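Local structure of probable oxidoreductase (Mycobacterium abscessus, 4EYE) at residues A[55-60]-A[337-342]; A[143-148]-A[292-297]; A[161-166]-A[183-188]. The protein probably catalyses an oxidation-reduction reaction, as a member of the quinone-reductase branch of the medium-chain dehydrogenase superfamily. One frame throughout, in Å; residues are numbered along the deposited sequence.

Overall arrangement
Interactions 1 and 3 are strand pairings in different sheets, and interaction 2 is a helix-helix contact between them. Both pairings are built on backbone hydrogen bonds, antiparallel in the GroES-like sheet for interaction 1 and parallel in the Rossmann sheet for interaction 3, with centres about 29 Å apart. Interaction 2 rests instead on a single side-chain hydrogen bond and aromatic packing. It touches both neighbours, K337 meeting N143 at one end and Y148 meeting M183 at the other. All three are mainly buried; interaction 1 opens to solvent at K56 and P342, interaction 2 at E296, and interaction 3 has partly exposed residues at E161, T162 and K186.

Interaction 1: residues A[55-60]-A[337-342]; sequences VKAAGV and KMVLVP
In the curled sheet of the GroES-like domain, A58 and L340 form an antiparallel hydrogen-bonded pair that joins strand 57-59 to the C-terminal strand 337-341. A58 N reaches L340 O at 2.9 Å, and L340 N returns to A58 O at the same 2.9 Å. The next pair, G59 and V339, is non-hydrogen-bonded, and the ladder resumes where V60 N meets M338 O at 3.1 Å.

Beyond that rung the lysine side chain takes over. Bent at chi2 (75°), K337 brings CE to 4.0 Å from G59 CA and sets NZ 2.9 Å from V60 O, approaching from above the carbonyl plane. A water also donates to V60 O while accepting from M338 N, so this carbonyl is gripped twice. The ammonium has a second partner in E85, with which it forms a salt bridge.

On the face bearing A58 and L340, the V60 side chain crosses that of L340 at about a right angle, with V60 CG2 3.9 Å from L340 CG, beneath helix 322-330. V339, on the reverse face, packs on helix 134-140. At the exposed end P342 CG rests 3.9 Å from V55 CG1. Such a return of the last strand to the N-terminal sheet is characteristic of medium-chain dehydrogenases, whose catalytic domain is completed by the chain's C-terminus.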
loop_
_atom_site.group_PDB
_atom_site.type_symbol
_atom_site.label_atom_id
_atom_site.label_comp_id
_atom_site.label_asym_id
_atom_site.label_seq_id
_atom_site.Cartn_x
_atom_site.Cartn_y
_atom_site.Cartn_z
ATOM N N VAL A 55 -0.642 -8.581 17.056
ATOM C CA VAL A 55 -1.134 -8.297 15.702
ATOM C C VAL A 55 -2.611 -8.641 15.653
ATOM O O VAL A 55 -2.981 -9.782 15.967
ATOM C CB VAL A 55 -0.331 -9.092 14.631
ATOM C CG1 VAL A 55 -0.883 -8.880 13.221
ATOM C CG2 VAL A 55 1.153 -8.703 14.682
ATOM N N LYS A 56 -3.437 -7.667 15.256
ATOM C CA LYS A 56 -4.850 -7.911 14.951
ATOM C C LYS A 56 -5.155 -7.974 13.471
ATOM O O LYS A 56 -6.147 -8.529 13.073
ATOM C CB LYS A 56 -5.742 -6.831 15.627
ATOM C CG LYS A 56 -5.463 -6.708 17.145
ATOM C CD LYS A 56 -5.973 -7.943 17.900
ATOM C CE LYS A 56 -5.505 -7.950 19.360
ATOM N NZ LYS A 56 -5.834 -9.251 19.984
ATOM N N ALA A 57 -4.346 -7.307 12.641
ATOM C CA ALA A 57 -4.495 -7.432 11.232
ATOM C C ALA A 57 -3.083 -7.282 10.594
ATOM O O ALA A 57 -2.337 -6.385 10.959
ATOM C CB ALA A 57 -5.505 -6.394 10.704
ATOM N N ALA A 58 -2.741 -8.179 9.703
ATOM C CA ALA A 58 -1.477 -8.127 8.933
ATOM C C ALA A 58 -1.801 -7.859 7.487
ATOM O O ALA A 58 -2.545 -8.617 6.852
ATOM C CB ALA A 58 -0.729 -9.465 9.038
ATOM N N GLY A 59 -1.238 -6.810 6.932
ATOM C CA GLY A 59 -1.486 -6.519 5.536
ATOM C C GLY A 59 -0.803 -7.494 4.607
ATOM O O GLY A 59 0.302 -7.955 4.887
ATOM N N VAL A 60 -1.470 -7.808 3.505
ATOM C CA VAL A 60 -0.865 -8.495 2.368
ATOM C C VAL A 60 -0.529 -7.400 1.334
ATOM O O VAL A 60 -1.398 -6.564 0.947
ATOM C CB VAL A 60 -1.818 -9.569 1.822
ATOM C CG1 VAL A 60 -1.244 -10.284 0.583
ATOM C CG2 VAL A 60 -2.106 -10.594 2.944
ATOM N N LYS A 337 -7.564 -3.788 -0.300
ATOM C CA LYS A 337 -6.623 -4.424 0.585
ATOM C C LYS A 337 -7.169 -5.761 1.129
ATOM O O LYS A 337 -8.318 -5.865 1.522
ATOM C CB LYS A 337 -6.295 -3.469 1.747
ATOM C CG LYS A 337 -5.093 -3.903 2.591
ATOM C CD LYS A 337 -3.788 -3.627 1.819
ATOM C CE LYS A 337 -2.564 -4.119 2.544
ATOM N NZ LYS A 337 -1.324 -3.764 1.789
ATOM N N MET A 338 -6.285 -6.741 1.225
ATOM C CA MET A 338 -6.526 -7.974 1.944
ATOM C C MET A 338 -5.695 -7.958 3.237
ATOM O O MET A 338 -4.526 -7.564 3.211
ATOM C CB MET A 338 -6.058 -9.150 1.102
ATOM C CG MET A 338 -5.838 -10.483 1.823
ATOM S SD MET A 338 -5.190 -11.795 0.706
ATOM C CE MET A 338 -6.660 -12.468 -0.026
ATOM N N VAL A 339 -6.268 -8.507 4.309
ATOM C CA VAL A 339 -5.528 -8.686 5.533
ATOM C C VAL A 339 -5.688 -10.104 6.046
ATOM O O VAL A 339 -6.642 -10.819 5.690
ATOM C CB VAL A 339 -5.909 -7.632 6.614
ATOM C CG1 VAL A 339 -5.860 -6.195 6.056
ATOM C CG2 VAL A 339 -7.307 -7.882 7.157
ATOM N N LEU A 340 -4.729 -10.494 6.871
ATOM C CA LEU A 340 -4.747 -11.716 7.603
ATOM C C LEU A 340 -5.056 -11.420 9.045
ATOM O O LEU A 340 -4.533 -10.452 9.631
ATOM C CB LEU A 340 -3.365 -12.415 7.512
ATOM C CG LEU A 340 -2.809 -12.651 6.128
ATOM C CD1 LEU A 340 -1.455 -13.428 6.156
ATOM C CD2 LEU A 340 -3.821 -13.340 5.197
ATOM N N VAL A 341 -5.877 -12.256 9.645
ATOM C CA VAL A 341 -6.324 -12.063 11.031
ATOM C C VAL A 341 -5.886 -13.246 11.895
ATOM O O VAL A 341 -6.354 -14.357 11.657
ATOM C CB VAL A 341 -7.841 -12.009 11.101
ATOM C CG1 VAL A 341 -8.300 -11.620 12.536
ATOM C CG2 VAL A 341 -8.376 -11.050 10.042
ATOM N N PRO A 342 -4.984 -13.015 12.872
ATOM C CA PRO A 342 -4.423 -14.076 13.655
ATOM C C PRO A 342 -5.447 -14.726 14.576
ATOM O O PRO A 342 -5.443 -15.953 14.678
ATOM C CB PRO A 342 -3.336 -13.366 14.480
ATOM C CG PRO A 342 -2.908 -12.236 13.641
ATOM C CD PRO A 342 -4.229 -11.761 13.041
ATOM O OXT PRO A 342 -6.338 -14.052 15.114
HETATM O O HOH W 1 -3.827 -6.751 -0.173
#

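Interaction 2: residues A[143-148]-A[292-297]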
loop_
_atom_site.group_PDB
_atom_site.type_symbol
_atom_site.label_atom_id
_atom_site.label_comp_id
_atom_site.label_asym_id
_atom_site.label_seq_id
_atom_site.Cartn_x
_atom_site.Cartn_y
_atom_site.Cartn_z
ATOM N N ASN A 143 0.391 1.351 1.459
ATOM C CA ASN A 143 -0.231 1.972 0.308
ATOM C C ASN A 143 -0.582 3.475 0.430
ATOM O O ASN A 143 -0.376 4.245 -0.522
ATOM C CB ASN A 143 -1.460 1.185 -0.194
ATOM C CG ASN A 143 -1.123 -0.267 -0.599
ATOM O OD1 ASN A 143 0.029 -0.584 -0.836
ATOM N ND2 ASN A 143 -2.152 -1.152 -0.655
ATOM N N TYR A 144 -1.087 3.885 1.586
ATOM C CA TYR A 144 -1.568 5.261 1.772
ATOM C C TYR A 144 -0.438 6.224 2.048
ATOM O O TYR A 144 -0.479 7.374 1.547
ATOM C CB TYR A 144 -2.734 5.327 2.806
ATOM C CG TYR A 144 -4.028 4.711 2.242
ATOM C CD1 TYR A 144 -4.146 3.329 2.017
ATOM C CD2 TYR A 144 -5.102 5.509 1.874
ATOM C CE1 TYR A 144 -5.287 2.769 1.504
ATOM C CE2 TYR A 144 -6.250 4.957 1.328
ATOM C CZ TYR A 144 -6.363 3.586 1.165
ATOM O OH TYR A 144 -7.527 3.053 0.598
ATOM N N HIS A 145 0.567 5.804 2.827
ATOM C CA HIS A 145 1.719 6.661 3.050
ATOM C C HIS A 145 2.491 6.853 1.785
ATOM O O HIS A 145 2.960 7.942 1.527
ATOM C CB HIS A 145 2.669 6.101 4.140
ATOM C CG HIS A 145 2.190 6.343 5.511
ATOM N ND1 HIS A 145 2.607 7.386 6.247
ATOM C CD2 HIS A 145 1.247 5.663 6.289
ATOM C CE1 HIS A 145 1.962 7.372 7.407
ATOM N NE2 HIS A 145 1.140 6.325 7.428
ATOM N N THR A 146 2.612 5.798 0.970
ATOM C CA THR A 146 3.256 5.906 -0.327
ATOM C C THR A 146 2.567 6.943 -1.229
ATOM O O THR A 146 3.228 7.794 -1.819
ATOM C CB THR A 146 3.292 4.551 -1.056
ATOM O OG1 THR A 146 4.023 3.621 -0.273
ATOM C CG2 THR A 146 3.949 4.672 -2.423
ATOM N N MET A 147 1.248 6.856 -1.307
ATOM C CA MET A 147 0.473 7.727 -2.169
ATOM C C MET A 147 0.331 9.147 -1.616
ATOM O O MET A 147 0.364 10.081 -2.403
ATOM C CB MET A 147 -0.869 7.098 -2.591
ATOM C CG MET A 147 -0.748 5.937 -3.613
ATOM S SD MET A 147 0.289 6.341 -5.074
ATOM C CE MET A 147 -0.447 7.887 -5.613
ATOM N N TYR A 148 0.310 9.327 -0.289
ATOM C CA TYR A 148 0.352 10.682 0.295
ATOM C C TYR A 148 1.665 11.364 -0.112
ATOM O O TYR A 148 1.662 12.483 -0.628
ATOM C CB TYR A 148 0.221 10.698 1.816
ATOM C CG TYR A 148 -0.084 12.083 2.333
ATOM C CD1 TYR A 148 -1.401 12.487 2.536
ATOM C CD2 TYR A 148 0.920 12.989 2.571
ATOM C CE1 TYR A 148 -1.712 13.761 2.964
ATOM C CE2 TYR A 148 0.630 14.281 2.992
ATOM C CZ TYR A 148 -0.709 14.640 3.209
ATOM O OH TYR A 148 -1.002 15.897 3.630
ATOM N N ASP A 292 11.631 11.999 9.494
ATOM C CA ASP A 292 10.634 12.917 10.039
ATOM C C ASP A 292 9.486 13.267 9.092
ATOM O O ASP A 292 8.459 13.711 9.551
ATOM C CB ASP A 292 11.277 14.208 10.520
ATOM C CG ASP A 292 12.266 13.970 11.643
ATOM O OD1 ASP A 292 12.328 12.838 12.161
ATOM O OD2 ASP A 292 12.973 14.912 12.015
ATOM N N TYR A 293 9.638 13.012 7.792
ATOM C CA TYR A 293 8.527 13.237 6.871
ATOM C C TYR A 293 7.349 12.336 7.243
ATOM O O TYR A 293 6.180 12.699 7.024
ATOM C CB TYR A 293 8.933 13.086 5.424
ATOM C CG TYR A 293 7.832 13.501 4.464
ATOM C CD1 TYR A 293 7.452 14.843 4.333
ATOM C CD2 TYR A 293 7.180 12.566 3.691
ATOM C CE1 TYR A 293 6.455 15.209 3.439
ATOM C CE2 TYR A 293 6.183 12.923 2.804
ATOM C CZ TYR A 293 5.833 14.254 2.673
ATOM O OH TYR A 293 4.810 14.604 1.798
ATOM N N LEU A 294 7.658 11.187 7.843
ATOM C CA LEU A 294 6.640 10.272 8.300
ATOM C C LEU A 294 5.603 10.920 9.225
ATOM O O LEU A 294 4.445 10.557 9.178
ATOM C CB LEU A 294 7.286 9.082 8.995
ATOM C CG LEU A 294 6.421 7.850 9.243
ATOM C CD1 LEU A 294 5.848 7.215 7.950
ATOM C CD2 LEU A 294 7.328 6.857 9.963
ATOM N N TYR A 295 6.014 11.886 10.051
ATOM C CA TYR A 295 5.062 12.584 10.899
ATOM C C TYR A 295 4.062 13.368 10.061
ATOM O O TYR A 295 2.884 13.440 10.419
ATOM C CB TYR A 295 5.707 13.606 11.844
ATOM C CG TYR A 295 6.840 13.163 12.740
ATOM C CD1 TYR A 295 6.916 11.878 13.291
ATOM C CD2 TYR A 295 7.876 14.069 13.032
ATOM C CE1 TYR A 295 7.987 11.528 14.119
ATOM C CE2 TYR A 295 8.926 13.725 13.852
ATOM C CZ TYR A 295 8.976 12.469 14.406
ATOM O OH TYR A 295 10.068 12.183 15.232
ATOM N N GLU A 296 4.545 13.939 8.968
ATOM C CA GLU A 296 3.699 14.706 8.049
ATOM C C GLU A 296 2.750 13.826 7.255
ATOM O O GLU A 296 1.630 14.208 7.037
ATOM C CB GLU A 296 4.543 15.521 7.053
ATOM C CG GLU A 296 3.710 16.576 6.366
ATOM C CD GLU A 296 4.443 17.407 5.296
ATOM O OE1 GLU A 296 3.792 17.647 4.231
ATOM O OE2 GLU A 296 5.571 17.856 5.560
ATOM N N THR A 297 3.202 12.668 6.785
ATOM C CA THR A 297 2.313 11.781 6.052
ATOM C C THR A 297 1.220 11.217 6.996
ATOM O O THR A 297 0.068 11.144 6.623
ATOM C CB THR A 297 3.026 10.616 5.342
ATOM O OG1 THR A 297 3.728 9.830 6.309
ATOM C CG2 THR A 297 4.011 11.149 4.301
#
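T297 meets H145 and Y148 with different branches, touching both residues where helices 143-154 and 293-306 pass each other. Its CB lies 3.4 Å from H145 ND1, already against the imidazole. From there the two branches part. With chi1 at 59°, OG1 stands between the backbone N and the carbonyl carbon of its own residue, and this turns the hydroxyl to the ring edge, in the imidazole plane, 2.7 Å from H145 ND1. The hydrogen bond is short but bent, with an angle of 139°, and either atom could be the donor. L294 O, one turn earlier in the same helix, is 3.0 Å from T297 OG1, so the hydroxyl is lodged between ring and carbonyl. The methyl branch CG2 goes instead to the tyrosine, 4.0 Å from Y148 CD2.

L294 CD1 approaches the imidazole obliquely, 3.7 Å from H145 ND1, while H145 NE2 makes a weak hydrogen bond with Q298 OE1. The ring of Y148 has T297 O over one face and Y293 OH at its edge, 4.3 Å from Y148 CD2; the ring of Y293 is itself in a cation-pi contact with R153. A molecule of methylpentanediol, probably from the crystallisation liquor, lies close to the H145 side chain.

The segment axes stay 10.2 Å apart and run at 102° to each other, so the helices touch over a short patch. Helix 143-154 leads into strand 162-165, while helix 293-306 comes after strand 277-280 and helix 283-289 and leads on to strand 313-318. The two thus link the Rossmann sheet to the sheet that carries strand 313-318, consistent with a place at the domain junction of a medium-chain dehydrogenase.

Interaction 3: residues A[161-166]-A[183-188]; sequences ETVLVL and MGAKVI
V163 and V187 are paired at the middle of a parallel ladder, where strands 162-165 and 186-191 show how a Rossmann sheet is stitched. Four backbone bonds alternate across it, K186 N to E161 O, V163 N to K186 O, I188 N to V163 O and V165 N to I188 O, all between 2.8 and 2.9 Å.

The buried part is apolar. On the face of V163 and V187, V163 CG2 touches A185 CB at 4.0 Å. V165 CG2 meets V187 CG1 at the same 4.0 Å, these two branched side chains crossing obliquely. The reverse face is also buried at its far end, where L164 CD1 lies 3.9 Å from I188 CG2.

Toward the start of the strands this second face becomes partly exposed, at T162 and K186, although packing continues there with T162 CG2 3.9 Å from I188 CD1. T162 and K186 run side by side and point the same way, T162 OG1 being 4.0 Å from K186 CB; the lysine chain, extended beyond CG, then carries its amine away from the partner strand. E161 also turns its carboxylate aside, to a salt bridge with R252 and a hydrogen bond from R158 N.

Helix 171-182 links the two strands as a beta-alpha-beta crossover and ends in a Schellman motif with G184 at C-prime. It covers the V165 and V187 side through A176 and A180, with Y151 of helix 143-154 beside it, while strands 228-233 and 207-210 flank the pair in the sheet.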
loop_
_atom_site.group_PDB
_atom_site.type_symbol
_atom_site.label_atom_id
_atom_site.label_comp_id
_atom_site.label_asym_id
_atom_site.label_seq_id
_atom_site.Cartn_x
_atom_site.Cartn_y
_atom_site.Cartn_z
ATOM N N GLU A 161 -7.087 19.533 -10.068
ATOM C CA GLU A 161 -6.394 18.829 -11.164
ATOM C C GLU A 161 -7.063 17.504 -11.468
ATOM O O GLU A 161 -7.851 17.007 -10.673
ATOM C CB GLU A 161 -4.917 18.642 -10.825
ATOM C CG GLU A 161 -4.129 19.955 -10.783
ATOM C CD GLU A 161 -2.645 19.738 -10.645
ATOM O OE1 GLU A 161 -2.200 19.080 -9.661
ATOM O OE2 GLU A 161 -1.910 20.199 -11.550
ATOM N N THR A 162 -6.761 16.931 -12.640
ATOM C CA THR A 162 -7.277 15.642 -12.986
ATOM C C THR A 162 -6.190 14.592 -12.960
ATOM O O THR A 162 -5.131 14.786 -13.593
ATOM C CB THR A 162 -7.916 15.648 -14.382
ATOM O OG1 THR A 162 -9.009 16.535 -14.360
ATOM C CG2 THR A 162 -8.405 14.239 -14.740
ATOM N N VAL A 163 -6.467 13.480 -12.270
ATOM C CA VAL A 163 -5.506 12.401 -12.089
ATOM C C VAL A 163 -6.015 11.150 -12.759
ATOM O O VAL A 163 -7.172 10.768 -12.581
ATOM C CB VAL A 163 -5.248 12.135 -10.588
ATOM C CG1 VAL A 163 -4.228 10.988 -10.371
ATOM C CG2 VAL A 163 -4.768 13.419 -9.919
ATOM N N LEU A 164 -5.152 10.540 -13.570
ATOM C CA LEU A 164 -5.411 9.257 -14.156
ATOM C C LEU A 164 -4.740 8.227 -13.254
ATOM O O LEU A 164 -3.516 8.276 -13.075
ATOM C CB LEU A 164 -4.816 9.127 -15.561
ATOM C CG LEU A 164 -4.882 7.743 -16.216
ATOM C CD1 LEU A 164 -6.358 7.481 -16.468
ATOM C CD2 LEU A 164 -4.047 7.653 -17.507
ATOM N N VAL A 165 -5.526 7.286 -12.756
ATOM C CA VAL A 165 -5.001 6.204 -11.922
ATOM C C VAL A 165 -5.093 4.910 -12.724
ATOM O O VAL A 165 -6.177 4.486 -13.108
ATOM C CB VAL A 165 -5.737 6.042 -10.568
ATOM C CG1 VAL A 165 -5.124 4.866 -9.781
ATOM C CG2 VAL A 165 -5.682 7.338 -9.730
ATOM N N LEU A 166 -3.943 4.289 -12.952
ATOM C CA LEU A 166 -3.860 2.987 -13.631
ATOM C C LEU A 166 -3.829 1.880 -12.572
ATOM O O LEU A 166 -3.578 2.138 -11.376
ATOM C CB LEU A 166 -2.603 2.947 -14.506
ATOM C CG LEU A 166 -2.554 3.980 -15.676
ATOM C CD1 LEU A 166 -1.206 4.014 -16.363
ATOM C CD2 LEU A 166 -3.579 3.601 -16.718
ATOM N N MET A 183 -7.889 15.068 -1.688
ATOM C CA MET A 183 -7.166 16.307 -1.933
ATOM C C MET A 183 -7.858 17.248 -2.934
ATOM O O MET A 183 -7.258 18.214 -3.398
ATOM C CB MET A 183 -5.745 16.010 -2.400
ATOM C CG MET A 183 -4.874 15.408 -1.316
ATOM S SD MET A 183 -3.255 14.960 -1.941
ATOM C CE MET A 183 -2.408 14.699 -0.394
ATOM N N GLY A 184 -9.096 16.956 -3.295
ATOM C CA GLY A 184 -9.858 17.843 -4.217
ATOM C C GLY A 184 -9.571 17.635 -5.707
ATOM O O GLY A 184 -9.883 18.520 -6.514
ATOM N N ALA A 185 -9.000 16.481 -6.081
ATOM C CA ALA A 185 -8.782 16.155 -7.486
ATOM C C ALA A 185 -9.984 15.437 -8.123
ATOM O O ALA A 185 -10.816 14.846 -7.451
ATOM C CB ALA A 185 -7.529 15.303 -7.693
ATOM N N LYS A 186 -10.024 15.476 -9.443
ATOM C CA LYS A 186 -10.881 14.584 -10.227
ATOM C C LYS A 186 -10.063 13.383 -10.636
ATOM O O LYS A 186 -8.881 13.522 -10.943
ATOM C CB LYS A 186 -11.409 15.307 -11.464
ATOM C CG LYS A 186 -12.365 14.476 -12.343
ATOM C CD LYS A 186 -13.015 15.291 -13.501
ATOM C CE LYS A 186 -13.836 14.368 -14.432
ATOM N NZ LYS A 186 -14.741 15.107 -15.372
ATOM N N VAL A 187 -10.696 12.212 -10.593
ATOM C CA VAL A 187 -10.029 10.961 -10.827
ATOM C C VAL A 187 -10.683 10.197 -11.976
ATOM O O VAL A 187 -11.876 9.892 -11.953
ATOM C CB VAL A 187 -10.003 10.036 -9.565
ATOM C CG1 VAL A 187 -9.398 8.690 -9.926
ATOM C CG2 VAL A 187 -9.201 10.654 -8.419
ATOM N N ILE A 188 -9.868 9.895 -12.976
ATOM C CA ILE A 188 -10.218 8.938 -14.012
ATOM C C ILE A 188 -9.425 7.681 -13.681
ATOM O O ILE A 188 -8.208 7.772 -13.496
ATOM C CB ILE A 188 -9.830 9.450 -15.421
ATOM C CG1 ILE A 188 -10.627 10.710 -15.780
ATOM C CG2 ILE A 188 -10.174 8.409 -16.487
ATOM C CD1 ILE A 188 -10.046 11.493 -16.947
#